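Local coordinates for protein heavy metal cation tricomponent efflux pump ZneA(CzcA-like) (Cupriavidus metallidurans, PDB 4K0J) that probably exports zinc ions in exchange for protons, as the inner-membrane component of a tripartite heavy-metal efflux pump of the RND family, at residues C[385-390]-C[983-988]; C[391-396]-C[970-975]; C[543-548]-C[906-911]; C[910-915]-C[987-992]. All blocks are in the same frame, centred on the assembly; numbering follows the deposited sequence.

How the contacts relate
Contacts 1 and 4 share the start of helix 986-997, and contacts 2 and 3 lie around it. Contact 1 sets the turn before that helix against residues 385-390, and contact 4, whose centre is about 10 Å from that of contact 1, packs the first turns of the helix against helix 911-939; Ser912 OG, hydrogen-bonded to Val985 O, joins the two. Contact 3 shares Asn910 and Val911 with contact 4, the centres lying about 8 Å apart. Contact 2, which carries the buried Asp393, follows directly on contact 1 along residues 385-396, its centre about 11 Å away. Contacts 2 and 3 do not touch: their nearest atoms are about 9 Å apart.

Contact 1: residues C[385-390]-C[983-988]; sequences NLLSLG and SDVQRP
Leu387 meets Val985 and Gln986 in the transmembrane domain of this RND transporter, where the short helix 386-389 packs against the turn that begins helix 986-997. The backbones stay well apart, with Leu387 CA and Val985 CA at 6.8 Å, so the side chains of Val985 and Gln986 reach across to the backbone of the short helix. Val985 points its beta carbon at the other segment and presents one branch, CG1, which lies 3.4 Å from Leu387 O and 4.0 Å from Leu387 CB. This branch stands between the backbone N and the carbonyl carbon (chi1 80°). Gln986 reaches across differently. Its chain is extended beyond CG, so that the CG methylene rests 3.6 Å from Leu387 O and the amide is carried on toward the end of the short helix. There NE2 passes 3.9 Å from Gly390 CA, where the absence of a side chain lets the amide come close. No hydrogen bond crosses between the segments. Of the Leu387 side chain, CB makes the near approach; its carbonyl oxygen meets both partners. Beyond the contact, Gln986 also packs on Val334 of helix 323-353, and Leu386 packs on Thr330 and Val331 of the same helix. Behind the turn, Arg987 and Asp984 form a salt bridge: NH2 lies 3.3 Å from OD1, in the plane of the guanidinium group but well above the carboxylate plane.

Contact 2: residues C[391-396]-C[970-975]; sequences AIDFGI and LGLIPA
A non-helical break in each of two predicted transmembrane spans forms this buried contact, in which Asp393 meets Leu972 and Gly971. In RND pumps acidic residues in the middle of this part of the membrane domain commonly take part in proton coupling, and the position of Asp393 is consistent with such a setting, though its role is not established here. The aspartate and leucine side chains cross at about a right angle. With chi1 at -157° the carboxylate of Asp393 is turned away from its own N and across the leucine's branch: OD1 is 3.4 Å from Leu972 CG, and OD2 is 3.4 Å from Leu972 CD1. The other methyl, CD2, turns to the backbone and lies 3.6 Å from Ile392 O. The chains come nearest at Gly971, whose CA is 5.0 Å from Asp393 CA; a CA-H...O contact joins Gly971 CA to Asp393 O at 3.4 Å, with an angle of 162° at the hydrogen. Val993 of helix 986-997 touches both Asp393 and Leu972. Both carboxylate oxygens of buried Asp393 lie against Leu972; with no hydrogen bond between the segments, the contact rests on packing and the weak CA-H...O interaction.

Contact 3: residues C[543-548]-C[906-911]; sequences GRDFLP and GMTLNV
This is a pairing of two irregular, largely extended loops, in which Asp545, Phe546 and Pro548 meet Thr908, Asn910 and Val911. One loop leads from helix 521-536 to strand 554-560; the other joins helix 891-905 to helix 911-939. The chains run in the same direction, as the order of facing residues demonstrates: Gly543 with Thr908, Arg544 with Leu909, and Phe546 with Asn910, whose CA atoms are 4.6 Å apart. The one bond that the geometry establishes between them is weak, from Val911 N to Phe546 O at 3.4 Å, though nearly straight at 164°. Val911 CG1 packs on the same carbonyl oxygen. Further back, Thr908 and Asp545 cross at about a right angle. Thr908 OG1 sits 3.1 Å from Asp545 CG, and its angles to the two carboxylate oxygens are poor for hydrogen bonding. It accepts instead a weak bond from Asn910 ND2 at 3.3 Å. The amide of Asn910 is crossed in turn by the proline ring, with Pro548 CD 3.7 Å from Asn910 CG, while Asn910 CB lies 3.8 Å from Leu547 CA. Phe546 turns away to pack on Asn851 and Ala855 of helix 848-873. The arrangement is that of a short parallel pairing of loops leading into an asparagine N-cap, here at the start of helix 911-939, which a predicted transmembrane span largely covers.

Contact 4: residues C[910-915]-C[987-992]; sequences NVSSAV and RPLATV
Ser912, Ser913 and Val915 pack on Pro988, Leu989 and Val992 where helices 911-939 and 986-997 of the membrane domain cross near their N-terminal ends. The local axes of 911-915 and 987-992 approach to 7.2 Å with a signed angle of -41°. The tight part centres on Ser913 and Pro988, whose CA atoms are only 4.4 Å apart. The flank of the proline ring lies against the helix start, with Pro988 CB 3.3 Å from Asn910 OD1. Asn910 OD1 also makes the N-cap bond, accepting from Ser913 N at 3.1 Å and 153°. In return Ser913 OG donates to Asn910 O. The same carbonyl takes the backbone bond of Ala914 as well. These bonds engage N and OG of Ser913; its CB lies 3.6 Å from Val992 CG2. Ser912 turns its hydroxyl into the interface (chi1 -175°, OG anti to the backbone N), between Pro988 CB and Leu989 CD1, where it bonds to Val985 O. The leucine has its branch point, CG, 3.2 Å from Ser912 O. Its other methyl, CD2, lies 3.6 Å from Val915 CG1, these two side chains running side by side in the same direction. The looser side belongs to Ala914 on one helix and Arg987 on the other, both partly exposed and pointing away from the interface. Thr991, also without contact here, bonds through OG1 to Arg905 NH2 and packs on Ala901 of helix 891-905. Helix 986-997 thus packs on both helix 891-905 and helix 911-939, its Val992 continuing the contact to Phe917 and Leu920.

Contact 1: residues C[385-390]-C[983-988]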
loop_
_atom_site.group_PDB
_atom_site.type_symbol
_atom_site.label_atom_id
_atom_site.label_comp_id
_atom_site.label_asym_id
_atom_site.label_seq_id
_atom_site.Cartn_x
_atom_site.Cartn_y
_atom_site.Cartn_z
ATOM N N ASN C 385 14.555 10.083 20.824
ATOM C CA ASN C 385 15.350 9.076 21.513
ATOM C C ASN C 385 16.042 9.644 22.746
ATOM O O ASN C 385 16.948 10.467 22.641
ATOM C CB ASN C 385 16.405 8.496 20.572
ATOM C CG ASN C 385 15.965 7.204 19.925
ATOM O OD1 ASN C 385 14.816 6.780 20.061
ATOM N ND2 ASN C 385 16.883 6.568 19.206
ATOM N N LEU C 386 15.614 9.197 23.916
ATOM C CA LEU C 386 16.220 9.645 25.154
ATOM C C LEU C 386 17.630 9.086 25.297
ATOM O O LEU C 386 18.500 9.737 25.867
ATOM C CB LEU C 386 15.354 9.218 26.334
ATOM C CG LEU C 386 13.893 9.656 26.215
ATOM C CD1 LEU C 386 12.995 8.784 27.075
ATOM C CD2 LEU C 386 13.736 11.124 26.589
ATOM N N LEU C 387 17.851 7.882 24.774
ATOM C CA LEU C 387 19.164 7.241 24.842
ATOM C C LEU C 387 20.227 8.035 24.095
ATOM O O LEU C 387 21.398 8.020 24.472
ATOM C CB LEU C 387 19.111 5.822 24.275
ATOM C CG LEU C 387 18.450 4.740 25.128
ATOM C CD1 LEU C 387 18.713 3.355 24.544
ATOM C CD2 LEU C 387 18.926 4.823 26.573
ATOM N N SER C 388 19.819 8.723 23.033
ATOM C CA SER C 388 20.765 9.468 22.209
ATOM C C SER C 388 20.738 10.973 22.491
ATOM O O SER C 388 21.727 11.667 22.261
ATOM C CB SER C 388 20.528 9.184 20.721
ATOM O OG SER C 388 19.330 9.786 20.264
ATOM N N LEU C 389 19.614 11.476 22.990
ATOM C CA LEU C 389 19.533 12.882 23.381
ATOM C C LEU C 389 20.263 13.124 24.693
ATOM O O LEU C 389 20.621 14.254 25.020
ATOM C CB LEU C 389 18.084 13.344 23.501
ATOM C CG LEU C 389 17.592 14.176 22.318
ATOM C CD1 LEU C 389 17.720 13.390 21.023
ATOM C CD2 LEU C 389 16.161 14.630 22.541
ATOM N N GLY C 390 20.479 12.057 25.451
ATOM C CA GLY C 390 21.248 12.157 26.671
ATOM C C GLY C 390 22.694 12.411 26.314
ATOM O O GLY C 390 23.445 12.986 27.099
ATOM N N SER C 983 21.793 5.390 30.816
ATOM C CA SER C 983 23.125 5.944 30.654
ATOM C C SER C 983 24.061 4.877 30.120
ATOM O O SER C 983 25.275 5.062 30.086
ATOM C CB SER C 983 23.646 6.458 31.994
ATOM O OG SER C 983 23.742 5.402 32.936
ATOM N N ASP C 984 23.488 3.755 29.704
ATOM C CA ASP C 984 24.279 2.609 29.271
ATOM C C ASP C 984 24.591 2.646 27.780
ATOM O O ASP C 984 24.717 1.606 27.142
ATOM C CB ASP C 984 23.563 1.303 29.622
ATOM C CG ASP C 984 23.541 1.030 31.112
ATOM O OD1 ASP C 984 24.448 0.320 31.594
ATOM O OD2 ASP C 984 22.618 1.517 31.801
ATOM N N VAL C 985 24.714 3.844 27.223
ATOM C CA VAL C 985 25.083 3.990 25.822
ATOM C C VAL C 985 25.701 5.359 25.598
ATOM O O VAL C 985 26.331 5.609 24.574
ATOM C CB VAL C 985 23.869 3.820 24.889
ATOM C CG1 VAL C 985 23.048 5.105 24.833
ATOM C CG2 VAL C 985 24.325 3.417 23.498
ATOM N N GLN C 986 25.522 6.237 26.578
ATOM C CA GLN C 986 26.025 7.600 26.505
ATOM C C GLN C 986 27.461 7.658 27.008
ATOM O O GLN C 986 28.293 8.387 26.471
ATOM C CB GLN C 986 25.154 8.510 27.363
ATOM C CG GLN C 986 23.678 8.180 27.291
ATOM C CD GLN C 986 22.906 8.738 28.466
ATOM O OE1 GLN C 986 23.491 9.248 29.425
ATOM N NE2 GLN C 986 21.585 8.642 28.400
ATOM N N ARG C 987 27.738 6.883 28.051
ATOM C CA ARG C 987 29.069 6.827 28.645
ATOM C C ARG C 987 30.223 6.537 27.679
ATOM O O ARG C 987 31.330 7.002 27.910
ATOM C CB ARG C 987 29.100 5.840 29.810
ATOM C CG ARG C 987 28.199 6.228 30.958
ATOM C CD ARG C 987 28.466 5.358 32.167
ATOM N NE ARG C 987 28.397 3.937 31.841
ATOM C CZ ARG C 987 27.275 3.227 31.833
ATOM N NH1 ARG C 987 26.121 3.804 32.131
ATOM N NH2 ARG C 987 27.305 1.939 31.522
ATOM N N PRO C 988 29.985 5.744 26.617
ATOM C CA PRO C 988 31.058 5.626 25.624
ATOM C C PRO C 988 31.429 6.950 24.960
ATOM O O PRO C 988 32.609 7.310 24.971
ATOM C CB PRO C 988 30.461 4.668 24.592
ATOM C CG PRO C 988 29.581 3.799 25.387
ATOM C CD PRO C 988 28.973 4.687 26.436
#

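Contact 2: residues C[391-396]-C[970-975]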
loop_
_atom_site.group_PDB
_atom_site.type_symbol
_atom_site.label_atom_id
_atom_site.label_comp_id
_atom_site.label_asym_id
_atom_site.label_seq_id
_atom_site.Cartn_x
_atom_site.Cartn_y
_atom_site.Cartn_z
ATOM N N ALA C 391 23.079 11.997 25.111
ATOM C CA ALA C 391 24.469 12.086 24.682
ATOM C C ALA C 391 24.782 13.360 23.898
ATOM O O ALA C 391 25.725 13.393 23.109
ATOM C CB ALA C 391 24.852 10.856 23.878
ATOM N N ILE C 392 23.989 14.405 24.115
ATOM C CA ILE C 392 24.265 15.700 23.506
ATOM C C ILE C 392 25.279 16.433 24.374
ATOM O O ILE C 392 25.218 16.358 25.599
ATOM C CB ILE C 392 22.984 16.542 23.356
ATOM C CG1 ILE C 392 21.906 15.746 22.621
ATOM C CG2 ILE C 392 23.272 17.832 22.607
ATOM C CD1 ILE C 392 22.330 15.263 21.256
ATOM N N ASP C 393 26.212 17.133 23.740
ATOM C CA ASP C 393 27.333 17.737 24.451
ATOM C C ASP C 393 26.987 19.087 25.072
ATOM O O ASP C 393 27.587 19.483 26.071
ATOM C CB ASP C 393 28.524 17.886 23.503
ATOM C CG ASP C 393 29.856 17.975 24.232
ATOM O OD1 ASP C 393 29.879 18.353 25.421
ATOM O OD2 ASP C 393 30.889 17.666 23.603
ATOM N N PHE C 394 26.025 19.792 24.481
ATOM C CA PHE C 394 25.663 21.147 24.914
ATOM C C PHE C 394 26.831 22.124 24.812
ATOM O O PHE C 394 26.749 23.131 24.111
ATOM C CB PHE C 394 25.091 21.156 26.335
ATOM C CG PHE C 394 23.638 20.807 26.405
ATOM C CD1 PHE C 394 23.031 20.557 27.622
ATOM C CD2 PHE C 394 22.876 20.732 25.253
ATOM C CE1 PHE C 394 21.690 20.239 27.690
ATOM C CE2 PHE C 394 21.535 20.413 25.314
ATOM C CZ PHE C 394 20.942 20.168 26.534
ATOM N N GLY C 395 27.919 21.821 25.509
ATOM C CA GLY C 395 29.116 22.635 25.452
ATOM C C GLY C 395 29.819 22.575 24.109
ATOM O O GLY C 395 30.871 23.184 23.932
ATOM N N ILE C 396 29.246 21.835 23.164
ATOM C CA ILE C 396 29.780 21.778 21.808
ATOM C C ILE C 396 28.893 22.600 20.882
ATOM O O ILE C 396 29.237 22.854 19.725
ATOM C CB ILE C 396 29.870 20.327 21.294
ATOM C CG1 ILE C 396 31.041 20.162 20.326
ATOM C CG2 ILE C 396 28.561 19.901 20.642
ATOM C CD1 ILE C 396 31.215 18.746 19.823
ATOM N N LEU C 970 32.847 19.346 29.579
ATOM C CA LEU C 970 32.158 19.276 30.866
ATOM C C LEU C 970 30.678 18.985 30.685
ATOM O O LEU C 970 29.979 18.657 31.644
ATOM C CB LEU C 970 32.352 20.557 31.682
ATOM C CG LEU C 970 33.740 20.773 32.284
ATOM C CD1 LEU C 970 33.666 21.741 33.449
ATOM C CD2 LEU C 970 34.360 19.457 32.719
ATOM N N GLY C 971 30.204 19.103 29.451
ATOM C CA GLY C 971 28.829 18.772 29.142
ATOM C C GLY C 971 28.626 17.271 29.125
ATOM O O GLY C 971 27.508 16.782 29.275
ATOM N N LEU C 972 29.718 16.533 28.953
ATOM C CA LEU C 972 29.641 15.084 28.824
ATOM C C LEU C 972 30.115 14.344 30.069
ATOM O O LEU C 972 29.971 13.123 30.166
ATOM C CB LEU C 972 30.407 14.621 27.585
ATOM C CG LEU C 972 29.747 15.109 26.298
ATOM C CD1 LEU C 972 30.481 14.602 25.077
ATOM C CD2 LEU C 972 28.289 14.675 26.266
ATOM N N ILE C 973 30.680 15.083 31.017
ATOM C CA ILE C 973 31.010 14.515 32.322
ATOM C C ILE C 973 29.796 13.899 33.041
ATOM O O ILE C 973 29.890 12.780 33.550
ATOM C CB ILE C 973 31.754 15.522 33.236
ATOM C CG1 ILE C 973 33.243 15.549 32.886
ATOM C CG2 ILE C 973 31.568 15.166 34.705
ATOM C CD1 ILE C 973 34.123 16.141 33.968
ATOM N N PRO C 974 28.650 14.611 33.079
ATOM C CA PRO C 974 27.497 13.954 33.704
ATOM C C PRO C 974 27.015 12.754 32.894
ATOM O O PRO C 974 26.478 11.805 33.462
ATOM C CB PRO C 974 26.430 15.051 33.703
ATOM C CG PRO C 974 26.826 15.954 32.604
ATOM C CD PRO C 974 28.316 15.979 32.645
ATOM N N ALA C 975 27.215 12.796 31.581
ATOM C CA ALA C 975 26.838 11.683 30.721
ATOM C C ALA C 975 27.787 10.509 30.927
ATOM O O ALA C 975 27.498 9.382 30.517
ATOM C CB ALA C 975 26.825 12.116 29.264
#

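Contact 3: residues C[543-548]-C[906-911]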
loop_
_atom_site.group_PDB
_atom_site.type_symbol
_atom_site.label_atom_id
_atom_site.label_comp_id
_atom_site.label_asym_id
_atom_site.label_seq_id
_atom_site.Cartn_x
_atom_site.Cartn_y
_atom_site.Cartn_z
ATOM N N GLY C 543 40.024 -3.666 23.501
ATOM C CA GLY C 543 39.011 -4.665 23.217
ATOM C C GLY C 543 37.913 -4.081 22.350
ATOM O O GLY C 543 37.689 -2.872 22.356
ATOM N N ARG C 544 37.227 -4.936 21.601
ATOM C CA ARG C 544 36.166 -4.483 20.709
ATOM C C ARG C 544 34.857 -5.224 20.962
ATOM O O ARG C 544 34.834 -6.452 21.037
ATOM C CB ARG C 544 36.594 -4.645 19.249
ATOM C CG ARG C 544 37.752 -3.748 18.832
ATOM C CD ARG C 544 38.293 -4.138 17.466
ATOM N NE ARG C 544 37.223 -4.337 16.491
ATOM C CZ ARG C 544 37.404 -4.839 15.272
ATOM N NH1 ARG C 544 38.618 -5.195 14.870
ATOM N NH2 ARG C 544 36.370 -4.986 14.454
ATOM N N ASP C 545 33.770 -4.470 21.098
ATOM C CA ASP C 545 32.439 -5.047 21.279
ATOM C C ASP C 545 31.530 -4.657 20.119
ATOM O O ASP C 545 31.974 -4.557 18.974
ATOM C CB ASP C 545 31.817 -4.574 22.598
ATOM C CG ASP C 545 32.490 -5.181 23.815
ATOM O OD1 ASP C 545 31.905 -5.105 24.917
ATOM O OD2 ASP C 545 33.597 -5.739 23.670
ATOM N N PHE C 546 30.252 -4.448 20.425
ATOM C CA PHE C 546 29.310 -3.892 19.461
ATOM C C PHE C 546 28.418 -2.860 20.138
ATOM O O PHE C 546 28.018 -1.872 19.525
ATOM C CB PHE C 546 28.458 -4.982 18.817
ATOM C CG PHE C 546 27.360 -4.446 17.949
ATOM C CD1 PHE C 546 26.055 -4.404 18.406
ATOM C CD2 PHE C 546 27.635 -3.961 16.684
ATOM C CE1 PHE C 546 25.044 -3.903 17.615
ATOM C CE2 PHE C 546 26.625 -3.462 15.886
ATOM C CZ PHE C 546 25.327 -3.433 16.353
ATOM N N LEU C 547 28.103 -3.112 21.402
ATOM C CA LEU C 547 27.424 -2.140 22.249
ATOM C C LEU C 547 27.544 -2.572 23.705
ATOM O O LEU C 547 27.653 -3.763 23.990
ATOM C CB LEU C 547 25.954 -1.958 21.836
ATOM C CG LEU C 547 25.061 -3.169 21.528
ATOM C CD1 LEU C 547 24.683 -3.982 22.772
ATOM C CD2 LEU C 547 23.809 -2.716 20.791
ATOM N N PRO C 548 27.543 -1.602 24.633
ATOM C CA PRO C 548 27.560 -1.919 26.066
ATOM C C PRO C 548 26.304 -2.668 26.505
ATOM O O PRO C 548 25.354 -2.789 25.728
ATOM C CB PRO C 548 27.633 -0.539 26.737
ATOM C CG PRO C 548 27.226 0.437 25.688
ATOM C CD PRO C 548 27.656 -0.155 24.388
ATOM N N GLY C 906 37.850 1.055 32.217
ATOM C CA GLY C 906 37.684 -0.344 31.867
ATOM C C GLY C 906 36.545 -0.548 30.887
ATOM O O GLY C 906 35.463 -1.005 31.258
ATOM N N MET C 907 36.791 -0.201 29.627
ATOM C CA MET C 907 35.769 -0.288 28.590
ATOM C C MET C 907 36.316 -0.918 27.315
ATOM O O MET C 907 37.459 -1.374 27.273
ATOM C CB MET C 907 35.209 1.102 28.273
ATOM C CG MET C 907 34.492 1.771 29.435
ATOM S SD MET C 907 34.000 3.468 29.066
ATOM C CE MET C 907 33.023 3.221 27.588
ATOM N N THR C 908 35.489 -0.932 26.274
ATOM C CA THR C 908 35.880 -1.477 24.981
ATOM C C THR C 908 35.703 -0.438 23.879
ATOM O O THR C 908 35.678 0.761 24.148
ATOM C CB THR C 908 35.052 -2.722 24.633
ATOM O OG1 THR C 908 33.663 -2.372 24.582
ATOM C CG2 THR C 908 35.259 -3.801 25.680
ATOM N N LEU C 909 35.576 -0.903 22.639
ATOM C CA LEU C 909 35.403 -0.007 21.499
ATOM C C LEU C 909 34.127 -0.327 20.728
ATOM O O LEU C 909 34.164 -1.000 19.696
ATOM C CB LEU C 909 36.606 -0.090 20.562
ATOM C CG LEU C 909 36.691 1.041 19.542
ATOM C CD1 LEU C 909 36.837 2.361 20.273
ATOM C CD2 LEU C 909 37.849 0.825 18.587
ATOM N N ASN C 910 33.001 0.163 21.233
ATOM C CA ASN C 910 31.698 -0.112 20.638
ATOM C C ASN C 910 31.286 0.956 19.636
ATOM O O ASN C 910 31.939 1.993 19.528
ATOM C CB ASN C 910 30.648 -0.226 21.738
ATOM C CG ASN C 910 30.943 0.685 22.912
ATOM O OD1 ASN C 910 30.565 1.856 22.914
ATOM N ND2 ASN C 910 31.633 0.153 23.914
ATOM N N VAL C 911 30.202 0.703 18.908
ATOM C CA VAL C 911 29.701 1.659 17.922
ATOM C C VAL C 911 29.354 2.993 18.585
ATOM O O VAL C 911 29.474 4.058 17.974
ATOM C CB VAL C 911 28.485 1.095 17.139
ATOM C CG1 VAL C 911 27.283 0.909 18.049
ATOM C CG2 VAL C 911 28.135 1.997 15.969
#

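Contact 4: residues C[910-915]-C[987-992]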
loop_
_atom_site.group_PDB
_atom_site.type_symbol
_atom_site.label_atom_id
_atom_site.label_comp_id
_atom_site.label_asym_id
_atom_site.label_seq_id
_atom_site.Cartn_x
_atom_site.Cartn_y
_atom_site.Cartn_z
ATOM N N ASN C 910 33.001 0.163 21.233
ATOM C CA ASN C 910 31.698 -0.112 20.638
ATOM C C ASN C 910 31.286 0.956 19.636
ATOM O O ASN C 910 31.939 1.993 19.528
ATOM C CB ASN C 910 30.648 -0.226 21.738
ATOM C CG ASN C 910 30.943 0.685 22.912
ATOM O OD1 ASN C 910 30.565 1.856 22.914
ATOM N ND2 ASN C 910 31.633 0.153 23.914
ATOM N N VAL C 911 30.202 0.703 18.908
ATOM C CA VAL C 911 29.701 1.659 17.922
ATOM C C VAL C 911 29.354 2.993 18.585
ATOM O O VAL C 911 29.474 4.058 17.974
ATOM C CB VAL C 911 28.485 1.095 17.139
ATOM C CG1 VAL C 911 27.283 0.909 18.049
ATOM C CG2 VAL C 911 28.135 1.997 15.969
ATOM N N SER C 912 28.955 2.926 19.851
ATOM C CA SER C 912 28.639 4.107 20.643
ATOM C C SER C 912 29.864 5.000 20.808
ATOM O O SER C 912 29.822 6.191 20.503
ATOM C CB SER C 912 28.115 3.683 22.012
ATOM O OG SER C 912 27.694 4.798 22.770
ATOM N N SER C 913 30.956 4.412 21.286
ATOM C CA SER C 913 32.210 5.137 21.449
ATOM C C SER C 913 32.790 5.568 20.105
ATOM O O SER C 913 33.489 6.578 20.022
ATOM C CB SER C 913 33.224 4.286 22.207
ATOM O OG SER C 913 33.455 3.064 21.530
ATOM N N ALA C 914 32.505 4.799 19.059
ATOM C CA ALA C 914 32.904 5.172 17.709
ATOM C C ALA C 914 32.256 6.498 17.327
ATOM O O ALA C 914 32.942 7.456 16.937
ATOM C CB ALA C 914 32.515 4.093 16.724
ATOM N N VAL C 915 30.930 6.548 17.450
ATOM C CA VAL C 915 30.187 7.786 17.238
ATOM C C VAL C 915 30.748 8.883 18.143
ATOM O O VAL C 915 30.813 10.053 17.759
ATOM C CB VAL C 915 28.679 7.593 17.498
ATOM C CG1 VAL C 915 27.929 8.906 17.339
ATOM C CG2 VAL C 915 28.111 6.537 16.557
ATOM N N ARG C 987 27.738 6.883 28.051
ATOM C CA ARG C 987 29.069 6.827 28.645
ATOM C C ARG C 987 30.223 6.537 27.679
ATOM O O ARG C 987 31.330 7.002 27.910
ATOM C CB ARG C 987 29.100 5.840 29.810
ATOM C CG ARG C 987 28.199 6.228 30.958
ATOM C CD ARG C 987 28.466 5.358 32.167
ATOM N NE ARG C 987 28.397 3.937 31.841
ATOM C CZ ARG C 987 27.275 3.227 31.833
ATOM N NH1 ARG C 987 26.121 3.804 32.131
ATOM N NH2 ARG C 987 27.305 1.939 31.522
ATOM N N PRO C 988 29.985 5.744 26.617
ATOM C CA PRO C 988 31.058 5.626 25.624
ATOM C C PRO C 988 31.429 6.950 24.960
ATOM O O PRO C 988 32.609 7.310 24.971
ATOM C CB PRO C 988 30.461 4.668 24.592
ATOM C CG PRO C 988 29.581 3.799 25.387
ATOM C CD PRO C 988 28.973 4.687 26.436
ATOM N N LEU C 989 30.452 7.655 24.395
ATOM C CA LEU C 989 30.719 8.943 23.755
ATOM C C LEU C 989 31.269 9.936 24.773
ATOM O O LEU C 989 32.198 10.692 24.481
ATOM C CB LEU C 989 29.460 9.519 23.099
ATOM C CG LEU C 989 28.649 8.616 22.168
ATOM C CD1 LEU C 989 27.476 8.024 22.913
ATOM C CD2 LEU C 989 28.167 9.369 20.942
ATOM N N ALA C 990 30.689 9.915 25.970
ATOM C CA ALA C 990 31.118 10.775 27.063
ATOM C C ALA C 990 32.597 10.571 27.367
ATOM O O ALA C 990 33.369 11.521 27.437
ATOM C CB ALA C 990 30.286 10.500 28.302
ATOM N N THR C 991 32.983 9.314 27.535
ATOM C CA THR C 991 34.359 8.958 27.844
ATOM C C THR C 991 35.301 9.367 26.718
ATOM O O THR C 991 36.311 10.030 26.957
ATOM C CB THR C 991 34.486 7.448 28.086
ATOM O OG1 THR C 991 33.483 7.030 29.019
ATOM C CG2 THR C 991 35.856 7.107 28.631
ATOM N N VAL C 992 34.960 8.972 25.495
ATOM C CA VAL C 992 35.772 9.286 24.322
ATOM C C VAL C 992 36.021 10.785 24.165
ATOM O O VAL C 992 37.154 11.215 23.937
ATOM C CB VAL C 992 35.127 8.745 23.033
ATOM C CG1 VAL C 992 35.766 9.376 21.807
ATOM C CG2 VAL C 992 35.234 7.228 22.986
#